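PDB 5N7N: putative cathepsin d from Ixodes ricinus, which probably cleaves proteins as an aspartic-type endopeptidase of the peptidase A1 family and is held here in its zymogen form. Local coordinates for residues Ser11-Leu16 with Leu32-Asp37; Gly42-Gly47 with Cys115-Ala120; Thr59-Leu64 with Asp144-Leu149; Asp37-Gly42 with Gly251-Thr256. All blocks are in the same frame, centred on the assembly; numbering follows the deposited sequence.

Contact 1. Residues Ser11-Leu16 with Leu32-Asp37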
loop_
_atom_site.group_PDB
_atom_site.type_symbol
_atom_site.label_atom_id
_atom_site.label_comp_id
_atom_site.label_asym_id
_atom_site.label_seq_id
_atom_site.Cartn_x
_atom_site.Cartn_y
_atom_site.Cartn_z
ATOM N N SER A 11 4.062 -8.933 7.607
ATOM C CA SER A 11 4.093 -7.597 8.194
ATOM C C SER A 11 4.490 -7.637 9.667
ATOM O O SER A 11 4.348 -8.672 10.330
ATOM C CB SER A 11 2.715 -6.944 8.071
ATOM O OG SER A 11 1.817 -7.544 8.981
ATOM N N VAL A 12 4.948 -6.506 10.190
ATOM C CA VAL A 12 5.306 -6.434 11.613
ATOM C C VAL A 12 4.046 -6.537 12.474
ATOM O O VAL A 12 4.076 -7.141 13.543
ATOM C CB VAL A 12 6.125 -5.174 11.945
ATOM C CG1 VAL A 12 6.434 -5.094 13.438
ATOM C CG2 VAL A 12 7.423 -5.169 11.142
ATOM N N ARG A 13 2.940 -5.963 12.003
ATOM C CA ARG A 13 1.648 -6.121 12.690
ATOM C C ARG A 13 1.272 -7.604 12.850
ATOM O O ARG A 13 0.720 -7.991 13.873
ATOM C CB ARG A 13 0.539 -5.356 11.944
ATOM C CG ARG A 13 -0.888 -5.684 12.378
ATOM C CD ARG A 13 -1.856 -4.536 12.131
ATOM N NE ARG A 13 -1.895 -3.691 13.316
ATOM C CZ ARG A 13 -1.505 -2.420 13.413
ATOM N NH1 ARG A 13 -1.051 -1.712 12.375
ATOM N NH2 ARG A 13 -1.606 -1.837 14.599
ATOM N N LYS A 14 1.569 -8.413 11.836
ATOM C CA LYS A 14 1.289 -9.849 11.878
ATOM C C LYS A 14 2.237 -10.575 12.845
ATOM O O LYS A 14 1.783 -11.305 13.727
ATOM C CB LYS A 14 1.357 -10.465 10.471
ATOM C CG LYS A 14 0.685 -11.833 10.381
ATOM C CD LYS A 14 0.508 -12.325 8.944
ATOM C CE LYS A 14 -0.343 -13.589 8.858
ATOM N NZ LYS A 14 0.117 -14.683 9.766
ATOM N N GLN A 15 3.541 -10.350 12.702
ATOM C CA GLN A 15 4.532 -10.864 13.675
ATOM C C GLN A 15 4.166 -10.550 15.136
ATOM O O GLN A 15 4.360 -11.384 16.021
ATOM C CB GLN A 15 5.923 -10.315 13.373
ATOM C CG GLN A 15 6.581 -10.953 12.164
ATOM C CD GLN A 15 7.847 -10.227 11.751
ATOM O OE1 GLN A 15 7.864 -9.000 11.637
ATOM N NE2 GLN A 15 8.914 -10.978 11.522
ATOM N N LEU A 16 3.632 -9.354 15.377
ATOM C CA LEU A 16 3.147 -8.985 16.706
ATOM C C LEU A 16 1.922 -9.792 17.133
ATOM O O LEU A 16 1.870 -10.273 18.267
ATOM C CB LEU A 16 2.872 -7.475 16.781
ATOM C CG LEU A 16 4.157 -6.637 16.743
ATOM C CD1 LEU A 16 3.862 -5.161 16.534
ATOM C CD2 LEU A 16 4.964 -6.828 18.018
ATOM N N LEU A 32 -2.843 7.387 6.465
ATOM C CA LEU A 32 -1.437 7.505 6.834
ATOM C C LEU A 32 -0.696 6.232 6.442
ATOM O O LEU A 32 -1.251 5.132 6.478
ATOM C CB LEU A 32 -1.287 7.660 8.350
ATOM C CG LEU A 32 -1.860 8.881 9.055
ATOM C CD1 LEU A 32 -1.522 8.770 10.538
ATOM C CD2 LEU A 32 -1.349 10.197 8.459
ATOM N N VAL A 33 0.577 6.398 6.114
ATOM C CA VAL A 33 1.491 5.274 5.975
ATOM C C VAL A 33 1.662 4.683 7.368
ATOM O O VAL A 33 1.739 5.424 8.356
ATOM C CB VAL A 33 2.863 5.716 5.448
ATOM C CG1 VAL A 33 3.788 4.520 5.258
ATOM C CG2 VAL A 33 2.713 6.456 4.134
ATOM N N ASN A 34 1.689 3.359 7.447
ATOM C CA ASN A 34 1.987 2.672 8.695
ATOM C C ASN A 34 2.960 1.530 8.408
ATOM O O ASN A 34 2.624 0.567 7.725
ATOM C CB ASN A 34 0.706 2.171 9.354
ATOM C CG ASN A 34 0.905 1.812 10.821
ATOM O OD1 ASN A 34 1.883 1.155 11.183
ATOM N ND2 ASN A 34 -0.030 2.217 11.667
ATOM N N LEU A 35 4.166 1.648 8.948
ATOM C CA LEU A 35 5.245 0.692 8.702
ATOM C C LEU A 35 4.977 -0.677 9.323
ATOM O O LEU A 35 5.575 -1.653 8.909
ATOM C CB LEU A 35 6.580 1.254 9.219
ATOM C CG LEU A 35 7.009 2.616 8.664
ATOM C CD1 LEU A 35 8.365 3.042 9.218
ATOM C CD2 LEU A 35 7.054 2.600 7.156
ATOM N N LEU A 36 4.073 -0.754 10.297
ATOM C CA LEU A 36 3.639 -2.045 10.815
ATOM C C LEU A 36 2.833 -2.869 9.808
ATOM O O LEU A 36 2.757 -4.090 9.963
ATOM C CB LEU A 36 2.797 -1.868 12.089
ATOM C CG LEU A 36 3.447 -1.101 13.246
ATOM C CD1 LEU A 36 2.489 -0.955 14.413
ATOM C CD2 LEU A 36 4.721 -1.800 13.690
ATOM N N ASP A 37 2.255 -2.211 8.793
ATOM C CA ASP A 37 1.275 -2.813 7.859
ATOM C C ASP A 37 1.806 -3.080 6.459
ATOM O O ASP A 37 1.140 -3.732 5.654
ATOM C CB ASP A 37 0.050 -1.895 7.732
ATOM C CG ASP A 37 -0.699 -1.742 9.036
ATOM O OD1 ASP A 37 -0.903 -2.765 9.714
ATOM O OD2 ASP A 37 -1.101 -0.614 9.405
#

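Contact 2. Residues Gly42-Gly47 with Cys115-Ala120. With SO4 (sulfate ion), chain G.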
loop_
_atom_site.group_PDB
_atom_site.type_symbol
_atom_site.label_atom_id
_atom_site.label_comp_id
_atom_site.label_asym_id
_atom_site.label_seq_id
_atom_site.Cartn_x
_atom_site.Cartn_y
_atom_site.Cartn_z
ATOM N N GLY A 42 10.635 -3.568 -2.967
ATOM C CA GLY A 42 11.370 -3.754 -4.208
ATOM C C GLY A 42 12.657 -2.955 -4.155
ATOM O O GLY A 42 12.775 -2.016 -3.350
ATOM N N PRO A 43 13.636 -3.320 -4.995
ATOM C CA PRO A 43 14.926 -2.651 -4.914
ATOM C C PRO A 43 15.012 -1.390 -5.782
ATOM O O PRO A 43 14.399 -1.309 -6.850
ATOM C CB PRO A 43 15.901 -3.725 -5.421
ATOM C CG PRO A 43 15.083 -4.520 -6.407
ATOM C CD PRO A 43 13.618 -4.322 -6.076
ATOM N N ILE A 44 15.758 -0.416 -5.278
ATOM C CA ILE A 44 16.154 0.783 -6.013
ATOM C C ILE A 44 17.612 0.998 -5.671
ATOM O O ILE A 44 18.146 0.326 -4.800
ATOM C CB ILE A 44 15.390 2.048 -5.548
ATOM C CG1 ILE A 44 15.574 2.287 -4.031
ATOM C CG2 ILE A 44 13.919 1.923 -5.882
ATOM C CD1 ILE A 44 15.271 3.699 -3.574
ATOM N N SER A 45 18.232 1.970 -6.310
ATOM C CA SER A 45 19.528 2.415 -5.860
ATOM C C SER A 45 19.660 3.915 -6.060
ATOM O O SER A 45 19.026 4.480 -6.945
ATOM C CB SER A 45 20.653 1.624 -6.554
ATOM O OG SER A 45 20.850 2.090 -7.872
ATOM N N ILE A 46 20.475 4.539 -5.213
ATOM C CA ILE A 46 20.667 5.987 -5.195
ATOM C C ILE A 46 22.161 6.289 -5.329
ATOM O O ILE A 46 22.996 5.609 -4.736
ATOM C CB ILE A 46 20.138 6.608 -3.884
ATOM C CG1 ILE A 46 18.654 6.251 -3.615
ATOM C CG2 ILE A 46 20.334 8.113 -3.862
ATOM C CD1 ILE A 46 17.620 6.883 -4.531
ATOM N N GLY A 47 22.502 7.285 -6.129
ATOM C CA GLY A 47 23.853 7.793 -6.152
ATOM C C GLY A 47 24.804 7.125 -7.109
ATOM O O GLY A 47 24.438 6.208 -7.827
ATOM N N CYS A 115 18.396 8.544 -8.918
ATOM C CA CYS A 115 17.612 7.419 -8.378
ATOM C C CYS A 115 17.397 6.396 -9.479
ATOM O O CYS A 115 16.894 6.732 -10.550
ATOM C CB CYS A 115 16.260 7.896 -7.846
ATOM S SG CYS A 115 15.178 6.594 -7.192
ATOM N N ARG A 116 17.802 5.158 -9.213
ATOM C CA ARG A 116 17.764 4.104 -10.212
ATOM C C ARG A 116 16.665 3.091 -9.927
ATOM O O ARG A 116 16.568 2.526 -8.831
ATOM C CB ARG A 116 19.123 3.416 -10.338
ATOM C CG ARG A 116 20.132 4.240 -11.126
ATOM C CD ARG A 116 21.423 3.463 -11.366
ATOM N NE ARG A 116 22.588 4.343 -11.508
ATOM C CZ ARG A 116 23.161 5.032 -10.512
ATOM N NH1 ARG A 116 22.682 4.982 -9.261
ATOM N NH2 ARG A 116 24.220 5.789 -10.773
ATOM N N ILE A 117 15.831 2.889 -10.942
ATOM C CA ILE A 117 14.647 2.052 -10.843
ATOM C C ILE A 117 14.749 1.063 -12.006
ATOM O O ILE A 117 14.334 1.356 -13.137
ATOM C CB ILE A 117 13.352 2.907 -10.869
ATOM C CG1 ILE A 117 13.492 4.108 -9.893
ATOM C CG2 ILE A 117 12.128 2.030 -10.613
ATOM C CD1 ILE A 117 12.493 4.194 -8.767
ATOM N N GLY A 118 15.357 -0.085 -11.711
ATOM C CA GLY A 118 15.752 -1.053 -12.724
ATOM C C GLY A 118 16.667 -0.383 -13.732
ATOM O O GLY A 118 17.632 0.290 -13.361
ATOM N N SER A 119 16.317 -0.499 -15.005
ATOM C CA SER A 119 17.112 0.090 -16.071
ATOM C C SER A 119 16.897 1.606 -16.240
ATOM O O SER A 119 17.581 2.224 -17.057
ATOM C CB SER A 119 16.845 -0.654 -17.388
ATOM O OG SER A 119 15.456 -0.774 -17.631
ATOM N N ALA A 120 15.969 2.211 -15.492
ATOM C CA ALA A 120 15.723 3.656 -15.608
ATOM C C ALA A 120 16.602 4.478 -14.654
ATOM O O ALA A 120 16.926 4.044 -13.549
ATOM C CB ALA A 120 14.253 3.971 -15.394
HETATM S S SO4 G . 25.211 5.720 -14.333
HETATM O O1 SO4 G . 25.582 6.961 -13.607
HETATM O O2 SO4 G . 24.058 5.071 -13.660
HETATM O O3 SO4 G . 24.811 6.031 -15.729
HETATM O O4 SO4 G . 26.393 4.824 -14.329
#

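Contact 3. Residues Thr59-Leu64 with Asp144-Leu149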
loop_
_atom_site.group_PDB
_atom_site.type_symbol
_atom_site.label_atom_id
_atom_site.label_comp_id
_atom_site.label_asym_id
_atom_site.label_seq_id
_atom_site.Cartn_x
_atom_site.Cartn_y
_atom_site.Cartn_z
ATOM N N THR A 59 1.386 3.396 -3.248
ATOM C CA THR A 59 0.433 4.276 -3.909
ATOM C C THR A 59 -0.302 5.165 -2.899
ATOM O O THR A 59 -0.965 6.120 -3.302
ATOM C CB THR A 59 -0.573 3.472 -4.766
ATOM O OG1 THR A 59 -1.242 2.498 -3.959
ATOM C CG2 THR A 59 0.150 2.753 -5.905
ATOM N N GLY A 60 -0.190 4.842 -1.599
ATOM C CA GLY A 60 -0.736 5.654 -0.511
ATOM C C GLY A 60 0.067 6.872 -0.056
ATOM O O GLY A 60 -0.399 7.614 0.815
ATOM N N SER A 61 1.264 7.074 -0.604
ATOM C CA SER A 61 2.084 8.239 -0.268
ATOM C C SER A 61 2.868 8.714 -1.485
ATOM O O SER A 61 2.876 8.051 -2.509
ATOM C CB SER A 61 3.019 7.899 0.880
ATOM O OG SER A 61 3.893 6.841 0.522
ATOM N N ALA A 62 3.494 9.879 -1.376
ATOM C CA ALA A 62 4.222 10.465 -2.503
ATOM C C ALA A 62 5.704 10.769 -2.263
ATOM O O ALA A 62 6.377 11.289 -3.152
ATOM C CB ALA A 62 3.500 11.729 -2.941
ATOM N N ASN A 63 6.218 10.440 -1.085
ATOM C CA ASN A 63 7.594 10.773 -0.723
ATOM C C ASN A 63 8.551 9.618 -0.949
ATOM O O ASN A 63 8.190 8.456 -0.753
ATOM C CB ASN A 63 7.655 11.162 0.750
ATOM C CG ASN A 63 6.789 12.348 1.058
ATOM O OD1 ASN A 63 6.922 13.392 0.408
ATOM N ND2 ASN A 63 5.895 12.214 2.046
ATOM N N LEU A 64 9.771 9.955 -1.359
ATOM C CA LEU A 64 10.905 9.033 -1.330
ATOM C C LEU A 64 11.774 9.377 -0.104
ATOM O O LEU A 64 12.271 10.508 -0.006
ATOM C CB LEU A 64 11.733 9.176 -2.611
ATOM C CG LEU A 64 13.079 8.443 -2.696
ATOM C CD1 LEU A 64 12.908 6.939 -2.636
ATOM C CD2 LEU A 64 13.816 8.818 -3.960
ATOM N N ASP A 144 14.064 -0.649 3.813
ATOM C CA ASP A 144 14.820 0.476 4.333
ATOM C C ASP A 144 13.964 1.734 4.450
ATOM O O ASP A 144 13.925 2.377 5.497
ATOM C CB ASP A 144 16.013 0.712 3.407
ATOM C CG ASP A 144 16.926 -0.500 3.340
ATOM O OD1 ASP A 144 17.223 -1.071 4.412
ATOM O OD2 ASP A 144 17.321 -0.903 2.231
ATOM N N GLY A 145 13.273 2.080 3.377
ATOM C CA GLY A 145 12.418 3.268 3.353
ATOM C C GLY A 145 11.199 3.081 2.479
ATOM O O GLY A 145 10.792 1.957 2.228
ATOM N N ILE A 146 10.611 4.196 2.039
ATOM C CA ILE A 146 9.440 4.192 1.174
ATOM C C ILE A 146 9.709 5.016 -0.064
ATOM O O ILE A 146 10.418 6.015 -0.001
ATOM C CB ILE A 146 8.186 4.746 1.888
ATOM C CG1 ILE A 146 7.725 3.772 2.967
ATOM C CG2 ILE A 146 7.019 4.958 0.921
ATOM C CD1 ILE A 146 8.288 4.106 4.310
ATOM N N LEU A 147 9.134 4.551 -1.182
ATOM C CA LEU A 147 9.026 5.289 -2.422
ATOM C C LEU A 147 7.529 5.454 -2.741
ATOM O O LEU A 147 6.838 4.481 -3.079
ATOM C CB LEU A 147 9.746 4.535 -3.543
ATOM C CG LEU A 147 9.912 5.226 -4.912
ATOM C CD1 LEU A 147 11.069 4.619 -5.701
ATOM C CD2 LEU A 147 8.639 5.161 -5.748
ATOM N N GLY A 148 7.041 6.684 -2.625
ATOM C CA GLY A 148 5.635 7.001 -2.819
ATOM C C GLY A 148 5.272 7.176 -4.293
ATOM O O GLY A 148 6.022 7.793 -5.066
ATOM N N LEU A 149 4.121 6.631 -4.678
ATOM C CA LEU A 149 3.657 6.683 -6.069
ATOM C C LEU A 149 2.353 7.462 -6.217
ATOM O O LEU A 149 1.700 7.412 -7.269
ATOM C CB LEU A 149 3.508 5.265 -6.627
ATOM C CG LEU A 149 4.805 4.456 -6.715
ATOM C CD1 LEU A 149 4.536 2.963 -6.725
ATOM C CD2 LEU A 149 5.616 4.867 -7.936
HETATM O O HOH W 1 8.230 9.318 -4.614
#

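Contact 4. Residues Asp37-Gly42 with Gly251-Thr256. Unlike the reference sequence in segment 37-42: Val39 (reference Glu).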
loop_
_atom_site.group_PDB
_atom_site.type_symbol
_atom_site.label_atom_id
_atom_site.label_comp_id
_atom_site.label_asym_id
_atom_site.label_seq_id
_atom_site.Cartn_x
_atom_site.Cartn_y
_atom_site.Cartn_z
ATOM N N ASP A 37 2.255 -2.211 8.793
ATOM C CA ASP A 37 1.275 -2.813 7.859
ATOM C C ASP A 37 1.806 -3.080 6.459
ATOM O O ASP A 37 1.140 -3.732 5.654
ATOM C CB ASP A 37 0.050 -1.895 7.732
ATOM C CG ASP A 37 -0.699 -1.742 9.036
ATOM O OD1 ASP A 37 -0.903 -2.765 9.714
ATOM O OD2 ASP A 37 -1.101 -0.614 9.405
ATOM N N VAL A 38 2.988 -2.560 6.160
ATOM C CA VAL A 38 3.568 -2.688 4.826
ATOM C C VAL A 38 4.020 -4.125 4.590
ATOM O O VAL A 38 4.528 -4.783 5.504
ATOM C CB VAL A 38 4.732 -1.702 4.601
ATOM C CG1 VAL A 38 4.231 -0.265 4.699
ATOM C CG2 VAL A 38 5.885 -1.960 5.580
ATOM N N VAL A 39 3.801 -4.610 3.371
ATOM C CA VAL A 39 3.973 -6.025 3.052
ATOM C C VAL A 39 4.789 -6.318 1.780
ATOM O O VAL A 39 5.279 -7.437 1.645
ATOM C CB VAL A 39 2.585 -6.721 3.055
ATOM C CG1 VAL A 39 2.581 -8.072 2.342
ATOM C CG2 VAL A 39 2.109 -6.928 4.492
ATOM N N TYR A 40 4.980 -5.338 0.888
ATOM C CA TYR A 40 5.711 -5.542 -0.367
ATOM C C TYR A 40 6.853 -4.543 -0.529
ATOM O O TYR A 40 6.625 -3.343 -0.415
ATOM C CB TYR A 40 4.756 -5.408 -1.568
ATOM C CG TYR A 40 3.702 -6.507 -1.651
ATOM C CD1 TYR A 40 3.952 -7.695 -2.353
ATOM C CD2 TYR A 40 2.454 -6.361 -1.027
ATOM C CE1 TYR A 40 2.997 -8.700 -2.427
ATOM C CE2 TYR A 40 1.492 -7.366 -1.095
ATOM C CZ TYR A 40 1.766 -8.531 -1.794
ATOM O OH TYR A 40 0.820 -9.525 -1.859
ATOM N N TYR A 41 8.061 -5.026 -0.840
ATOM C CA TYR A 41 9.186 -4.142 -1.153
ATOM C C TYR A 41 9.836 -4.495 -2.466
ATOM O O TYR A 41 9.659 -5.580 -2.987
ATOM C CB TYR A 41 10.252 -4.144 -0.034
ATOM C CG TYR A 41 11.033 -5.423 0.111
ATOM C CD1 TYR A 41 12.140 -5.674 -0.688
ATOM C CD2 TYR A 41 10.676 -6.379 1.044
ATOM C CE1 TYR A 41 12.874 -6.846 -0.578
ATOM C CE2 TYR A 41 11.400 -7.567 1.170
ATOM C CZ TYR A 41 12.507 -7.787 0.349
ATOM O OH TYR A 41 13.256 -8.932 0.423
ATOM N N GLY A 42 10.635 -3.568 -2.967
ATOM C CA GLY A 42 11.370 -3.754 -4.208
ATOM C C GLY A 42 12.657 -2.955 -4.155
ATOM O O GLY A 42 12.775 -2.016 -3.350
ATOM N N GLY A 251 0.403 0.029 0.073
ATOM C CA GLY A 251 1.178 0.070 1.295
ATOM C C GLY A 251 0.517 -0.603 2.466
ATOM O O GLY A 251 1.014 -0.493 3.591
ATOM N N THR A 252 -0.602 -1.285 2.231
ATOM C CA THR A 252 -1.359 -1.922 3.315
ATOM C C THR A 252 -2.006 -3.232 2.823
ATOM O O THR A 252 -2.012 -3.514 1.620
ATOM C CB THR A 252 -2.384 -0.919 3.933
ATOM O OG1 THR A 252 -2.772 -1.337 5.251
ATOM C CG2 THR A 252 -3.633 -0.740 3.066
ATOM N N SER A 253 -2.515 -4.032 3.758
ATOM C CA SER A 253 -3.167 -5.298 3.436
ATOM C C SER A 253 -4.678 -5.218 3.542
ATOM O O SER A 253 -5.373 -5.375 2.539
ATOM C CB SER A 253 -2.647 -6.421 4.325
ATOM O OG SER A 253 -1.291 -6.664 4.015
ATOM N N LEU A 254 -5.176 -4.947 4.746
ATOM C CA LEU A 254 -6.611 -5.029 5.016
ATOM C C LEU A 254 -7.402 -4.003 4.199
ATOM O O LEU A 254 -6.844 -3.059 3.623
ATOM C CB LEU A 254 -6.952 -4.884 6.513
ATOM C CG LEU A 254 -6.312 -5.773 7.617
ATOM C CD1 LEU A 254 -7.345 -6.278 8.631
ATOM C CD2 LEU A 254 -5.520 -6.965 7.095
ATOM N N ILE A 255 -8.701 -4.247 4.091
ATOM C CA ILE A 255 -9.607 -3.251 3.578
ATOM C C ILE A 255 -10.159 -2.543 4.794
ATOM O O ILE A 255 -10.565 -3.141 5.785
ATOM C CB ILE A 255 -10.702 -3.845 2.677
ATOM C CG1 ILE A 255 -10.100 -4.215 1.320
ATOM C CG2 ILE A 255 -11.844 -2.854 2.447
ATOM C CD1 ILE A 255 -10.930 -5.239 0.572
ATOM N N THR A 256 -10.168 -1.239 4.687
ATOM C CA THR A 256 -10.487 -0.385 5.786
ATOM C C THR A 256 -11.642 0.492 5.309
ATOM O O THR A 256 -11.639 0.906 4.165
ATOM C CB THR A 256 -9.189 0.367 6.161
ATOM O OG1 THR A 256 -8.551 -0.321 7.249
ATOM C CG2 THR A 256 -9.456 1.726 6.545
#

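Contact 1. Residues Ser11-Leu16 with Leu32-Asp37
Leu36 and Arg13 carry most of this contact, with Asp37 beside them, where the first turn of helix 12-18 meets the 32-37 loop that leads into strand 40-46. Such a helix between a first strand and the start of the mature enzyme is consistent with the propeptide of an aspartic peptidase zymogen. Leu36 meets the helix with main chain and side chain: its carbonyl O accepts from Arg13 N (2.8 Å), and its CD2 packs on Val12 CG1 at 3.7 Å. The Arg13 side chain runs across Leu36 at about a right angle, and its bend about CD-CG (chi3 -90°) turns the guanidinium back to the carboxylate of Asp37. There NH1 donates within the guanidinium plane to the syn side of Asp37 OD1 at 2.9 Å, almost straight (175°), in a salt bridge whose two planes lie 30° apart. Glu25 takes a second salt bridge from Arg13 NH2, which probably helps fix the rotation of the group. Ser11 caps the helix, OG accepting from Lys14 N, while its CB rests 3.4 Å from Leu36 O. Asn34 shapes the loop: ND2 bonds Tyr28 OH, and OD1 closes an Asx turn, accepting from Leu36 N at 3.0 Å.

Contact 2. Residues Gly42-Gly47 with Cys115-Ala120
Arg116 leaves its strand alongside Ser45, with CB 3.3 Å from Ser45 OG, and from there its chain reaches out past the end of strand 40-46. CG and CD continue along the same hydroxyl, and the extended run from CG to NE carries the guanidinium to the level of Gly47. At NE the chain meets the sulfate ion, probably from the crystallisation liquor: NE donates to its O2 at 2.7 Å. NH2 reaches the same oxygen at 3.0 Å, the anion thus lying at the edge of the guanidinium. NH1 and NH2 together grip the carbonyl O of Gly47 end-on; the NH1 bond is the shorter (2.6 Å) and lies in the carbonyl plane, whereas NH2 comes at 3.0 Å from 39° above it.

The backbones form part of the beta-rich pepsin-like fold: strands 40-46 and 106-117 run antiparallel, 4.7 Å apart at closest axis approach, and a type II' turn from Ile117 to Ala120 then links the second strand to strand 120-130. Ser45 and Arg116 are the hydrogen-bonded pair, exchanging N-H and C=O both ways; Ile46 and Cys115 follow as a non-hydrogen-bonded pair. On the face of Ile46 and Cys115, CD1 of Ile46 touches Cys115 SG at 3.6 Å. Further along, the side chains of Ile44 and Ile117 lie side by side and point the same way, CG2 of Ile44 meeting CD1 of Ile117 at 3.9 Å, and both pack on Leu147 of strand 145-148.

Contact 3. Residues Thr59-Leu64 with Asp144-Leu149
Ser61 O lies only 3.0 Å from Gly148 CA, and Ala62 CA approaches the same glycine carbon to 3.8 Å: here two main chains press together with no side chain between them. This is the tight part of the contact, where the Asp-Thr-Gly-Ser loop carrying Asp58, a predicted active-site residue, meets the hydrophobic-hydrophobic-Gly sequence Ile146-Leu147-Gly148, as in the psi-loop of pepsin-like peptidases. One hydrogen bond joins the chains, from Gly148 N to Asn63 O (2.8 Å), and its donor stands 53° above the carbonyl plane. Beyond it, Ile146 O is met by Leu64 CA at 3.3 Å in a CA-H...O contact. Leu64 and Leu147 then form a non-hydrogen-bonded antiparallel pair, with CD1 of Leu64 against Leu147 CB at 4.1 Å.

The looser part lies at the carbonyls of Ala62 and Gly148, which are joined through a water that donates to Ala62 O at 3.1 Å and to Gly148 O at 2.7 Å. Ser61 turns its hydroxyl toward Asp58: with OG between backbone N and carbonyl carbon (chi1 61°), it hydrogen-bonds Asp58 OD2 and touches Ile146 CG2. Thr59 OG1 bonds Ala248 O and Thr250 N of the second lobe, the paired-threonine arrangement known as the fireman's grip. Around them, strand 145-148 runs between strands 51-58 and 64-67, parallel to the former and antiparallel to the latter, while Leu149 and Thr59 reach Phe178 of strand 177-182.

Contact 4. Residues Asp37-Gly42 with Gly251-Thr256
Gly251 O is the polar atom on which this contact turns: Val38 approaches it with CG1 at 3.4 Å and with CA at 3.6 Å, the latter a CA-H...O contact. Gly251 belongs to the second active-site loop of the pepsin-like fold, two residues after Asn249, a predicted active-site position whose residue is changed in this structure, and Gly251 N donates to Asn249 OD1. Chain 37-42 thus passes the predicted active-site loop of the other lobe on its way into strand 40-46, although no hydrogen bond joins the two segments. Val38 reaches the carbonyl because its CG1 stands beside the backbone N (chi1 -62°), opposite the carbonyl carbon. Next to it, the methylene CB of Asp37 lies 3.8 Å from Thr252 OG1. Helix 338-341 adjoins both sides: Thr252 and Ser253 make backbone bonds to Asp338 and Val339, while the Asp338 side chain accepts from or donates to the Ser253 hydroxyl through OD2 and is touched by Val39, where the reference sequence has Glu. Across the contact, CG2 of Val39 comes to rest 3.4 Å from Ser253 OG.

In the fold
Contact 1 closes first along the chain, and its last residue, Asp37, opens contact 4; the two centres lie 8 Å apart and touch through Ser11 and Val39. Contact 4 then reaches across 208 residues to the second lobe, and contacts 2 and 3 both fall within that span, with their segments alternating. Contact 4 touches just before strand 40-46 begins, and contact 2 uses the far part of that strand, their centres 21 Å apart. Contacts 2 and 3 share an apolar layer, in which Leu147 meets Ile44 and Ile117. Contact 3 also touches contact 1, through Ser61 with Val33 and Ile146 with Leu35. So the 32-37 segment, against which the probable propeptide helix packs, also lies on the loop that follows Asp58.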